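PDB 2FNA: conserved hypothetical protein from Sulfolobus solfataricus, which binds ADP and magnesium and is an AAA+ ATPase of the P-loop class, probably hydrolysing ATP, with a cellular role still unknown. Local coordinates for residues Glu279-Gly284 against Thr333-Ile338. Residues are numbered along the deposited sequence; the frame is centred on the assembly and turned at random.
Sequences ENFLHG and TKHSWI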
loop_
_atom_site.group_PDB
_atom_site.type_symbol
_atom_site.label_atom_id
_atom_site.label_comp_id
_atom_site.label_asym_id
_atom_site.label_seq_id
_atom_site.Cartn_x
_atom_site.Cartn_y
_atom_site.Cartn_z
ATOM N N GLU A 279 -2.799 -4.099 -15.416
ATOM C CA GLU A 279 -4.149 -3.897 -15.970
ATOM C C GLU A 279 -4.943 -2.930 -15.113
ATOM O O GLU A 279 -5.640 -2.094 -15.656
ATOM C CB GLU A 279 -4.919 -5.211 -16.092
ATOM C CG GLU A 279 -4.428 -6.099 -17.202
ATOM C CD GLU A 279 -4.463 -5.384 -18.529
ATOM O OE1 GLU A 279 -5.550 -4.868 -18.880
ATOM O OE2 GLU A 279 -3.397 -5.294 -19.187
ATOM N N ASN A 280 -4.834 -3.035 -13.790
ATOM C CA ASN A 280 -5.403 -2.020 -12.899
ATOM C C ASN A 280 -4.859 -0.619 -13.185
ATOM O O ASN A 280 -5.624 0.346 -13.225
ATOM C CB ASN A 280 -5.150 -2.320 -11.433
ATOM C CG ASN A 280 -5.835 -3.555 -10.960
ATOM O OD1 ASN A 280 -6.756 -4.041 -11.589
ATOM N ND2 ASN A 280 -5.402 -4.059 -9.824
ATOM N N PHE A 281 -3.546 -0.511 -13.374
ATOM C CA PHE A 281 -2.946 0.746 -13.804
ATOM C C PHE A 281 -3.513 1.269 -15.121
ATOM O O PHE A 281 -3.696 2.461 -15.265
ATOM C CB PHE A 281 -1.414 0.626 -13.905
ATOM C CG PHE A 281 -0.741 1.864 -14.470
ATOM C CD1 PHE A 281 -0.476 2.965 -13.660
ATOM C CD2 PHE A 281 -0.403 1.936 -15.817
ATOM C CE1 PHE A 281 0.123 4.115 -14.189
ATOM C CE2 PHE A 281 0.181 3.065 -16.340
ATOM C CZ PHE A 281 0.452 4.159 -15.539
ATOM N N LEU A 282 -3.771 0.392 -16.079
ATOM C CA LEU A 282 -4.191 0.811 -17.423
ATOM C C LEU A 282 -5.699 1.120 -17.514
ATOM O O LEU A 282 -6.188 1.575 -18.554
ATOM C CB LEU A 282 -3.843 -0.273 -18.457
ATOM C CG LEU A 282 -2.368 -0.554 -18.715
ATOM C CD1 LEU A 282 -2.213 -1.766 -19.604
ATOM C CD2 LEU A 282 -1.672 0.661 -19.300
ATOM N N HIS A 283 -6.413 0.822 -16.437
ATOM C CA HIS A 283 -7.819 1.116 -16.304
ATOM C C HIS A 283 -7.956 2.633 -16.326
ATOM O O HIS A 283 -7.303 3.342 -15.545
ATOM C CB HIS A 283 -8.341 0.532 -14.989
ATOM C CG HIS A 283 -9.835 0.511 -14.874
ATOM N ND1 HIS A 283 -10.483 0.215 -13.694
ATOM C CD2 HIS A 283 -10.807 0.741 -15.788
ATOM C CE1 HIS A 283 -11.790 0.247 -13.892
ATOM N NE2 HIS A 283 -12.013 0.578 -15.149
ATOM N N GLY A 284 -8.767 3.128 -17.255
ATOM C CA GLY A 284 -8.903 4.569 -17.475
ATOM C C GLY A 284 -7.845 5.211 -18.374
ATOM O O GLY A 284 -7.887 6.421 -18.596
ATOM N N THR A 333 6.080 6.622 -12.896
ATOM C CA THR A 333 6.860 6.945 -11.690
ATOM C C THR A 333 5.961 7.200 -10.472
ATOM O O THR A 333 6.272 6.748 -9.354
ATOM C CB THR A 333 7.764 8.155 -11.921
ATOM O OG1 THR A 333 8.616 7.903 -13.038
ATOM C CG2 THR A 333 8.624 8.424 -10.734
ATOM N N LYS A 334 4.856 7.922 -10.678
ATOM C CA LYS A 334 3.930 8.240 -9.573
ATOM C C LYS A 334 3.283 6.986 -9.012
ATOM O O LYS A 334 2.954 6.938 -7.841
ATOM C CB LYS A 334 2.800 9.167 -10.037
ATOM C CG LYS A 334 3.239 10.552 -10.450
ATOM C CD LYS A 334 3.034 11.579 -9.347
ATOM C CE LYS A 334 2.688 12.928 -9.947
ATOM N NZ LYS A 334 2.906 13.989 -8.936
ATOM N N HIS A 335 3.041 6.007 -9.884
ATOM C CA HIS A 335 2.381 4.775 -9.529
ATOM C C HIS A 335 3.422 3.663 -9.195
ATOM O O HIS A 335 3.056 2.533 -8.865
ATOM C CB HIS A 335 1.375 4.356 -10.617
ATOM C CG HIS A 335 0.178 5.256 -10.712
ATOM N ND1 HIS A 335 -1.038 4.944 -10.132
ATOM C CD2 HIS A 335 0.016 6.470 -11.296
ATOM C CE1 HIS A 335 -1.896 5.920 -10.366
ATOM N NE2 HIS A 335 -1.281 6.857 -11.062
ATOM N N SER A 336 4.700 4.040 -9.171
ATOM C CA SER A 336 5.799 3.198 -8.658
ATOM C C SER A 336 6.101 1.976 -9.547
ATOM O O SER A 336 6.608 0.949 -9.072
ATOM C CB SER A 336 5.531 2.810 -7.214
ATOM O OG SER A 336 5.699 3.938 -6.375
ATOM N N TRP A 337 5.885 2.125 -10.855
ATOM C CA TRP A 337 6.221 1.056 -11.807
ATOM C C TRP A 337 7.683 1.124 -12.158
ATOM O O TRP A 337 8.358 0.078 -12.281
ATOM C CB TRP A 337 5.345 1.129 -13.063
ATOM C CG TRP A 337 4.031 0.637 -12.748
ATOM C CD1 TRP A 337 2.938 1.369 -12.395
ATOM C CD2 TRP A 337 3.655 -0.730 -12.646
ATOM N NE1 TRP A 337 1.888 0.537 -12.125
ATOM C CE2 TRP A 337 2.306 -0.761 -12.256
ATOM C CE3 TRP A 337 4.325 -1.936 -12.866
ATOM C CZ2 TRP A 337 1.615 -1.954 -12.077
ATOM C CZ3 TRP A 337 3.647 -3.110 -12.685
ATOM C CH2 TRP A 337 2.310 -3.123 -12.294
ATOM N N ILE A 338 8.160 2.363 -12.293
ATOM C CA ILE A 338 9.562 2.650 -12.548
ATOM C C ILE A 338 10.139 3.660 -11.556
ATOM O O ILE A 338 9.411 4.291 -10.792
ATOM C CB ILE A 338 9.766 3.130 -14.004
ATOM C CG1 ILE A 338 9.108 4.496 -14.274
ATOM C CG2 ILE A 338 9.204 2.081 -14.973
ATOM C CD1 ILE A 338 9.275 5.003 -15.720
#
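Phe281, near the end of helix 259-282, enters an aromatic cluster with His335 and Trp337, which sit just beyond helix 322-334 in what is probably the winged helix-turn-helix domain. Each pair is an edge-to-face (T-shaped) contact, but Phe281 plays a different part in each. Toward His335 it offers its rim: CE1 comes 3.7 Å from CG of His335. The planes of these two rings stand at 75°, with CD1 over a face of the imidazole. Toward Trp337 it offers a face instead. The pyrrole side of the indole leads, with NE1 of Trp337 3.7 Å from CD1 of Phe281, and here the planes meet at 63°.

The phenyl ring reaches this position because its CG lies anti to the backbone N (chi1 175°), which carries it off the helix toward the other segment. Of its two partners, His335 is the first residue past helix 322-334. A Schellman motif then redirects the chain into Trp337: Ser336, with positive phi, is the C-prime residue, and Trp337 N bonds back to Leu332 O. The cluster extends further, as Phe278 meets the rings of both Phe281 and Trp337, while Tyr292 packs edge-to-face with Phe281 and Arg285 makes a cation-pi contact with it.

No hydrogen bond joins the two segments, so ring packing carries the contact. Replacing Phe281 by alanine removes the ring that both His335 and Trp337 pack against, and is likely to open a gap between the two helix ends. The imidazole has a polar anchor elsewhere, ND1 bonding to Glu179 OE2, which probably limits its turning. The CB of His335 comes in beside the phenyl ring, out of the ring plane, 3.8 Å from CE1 of Phe281.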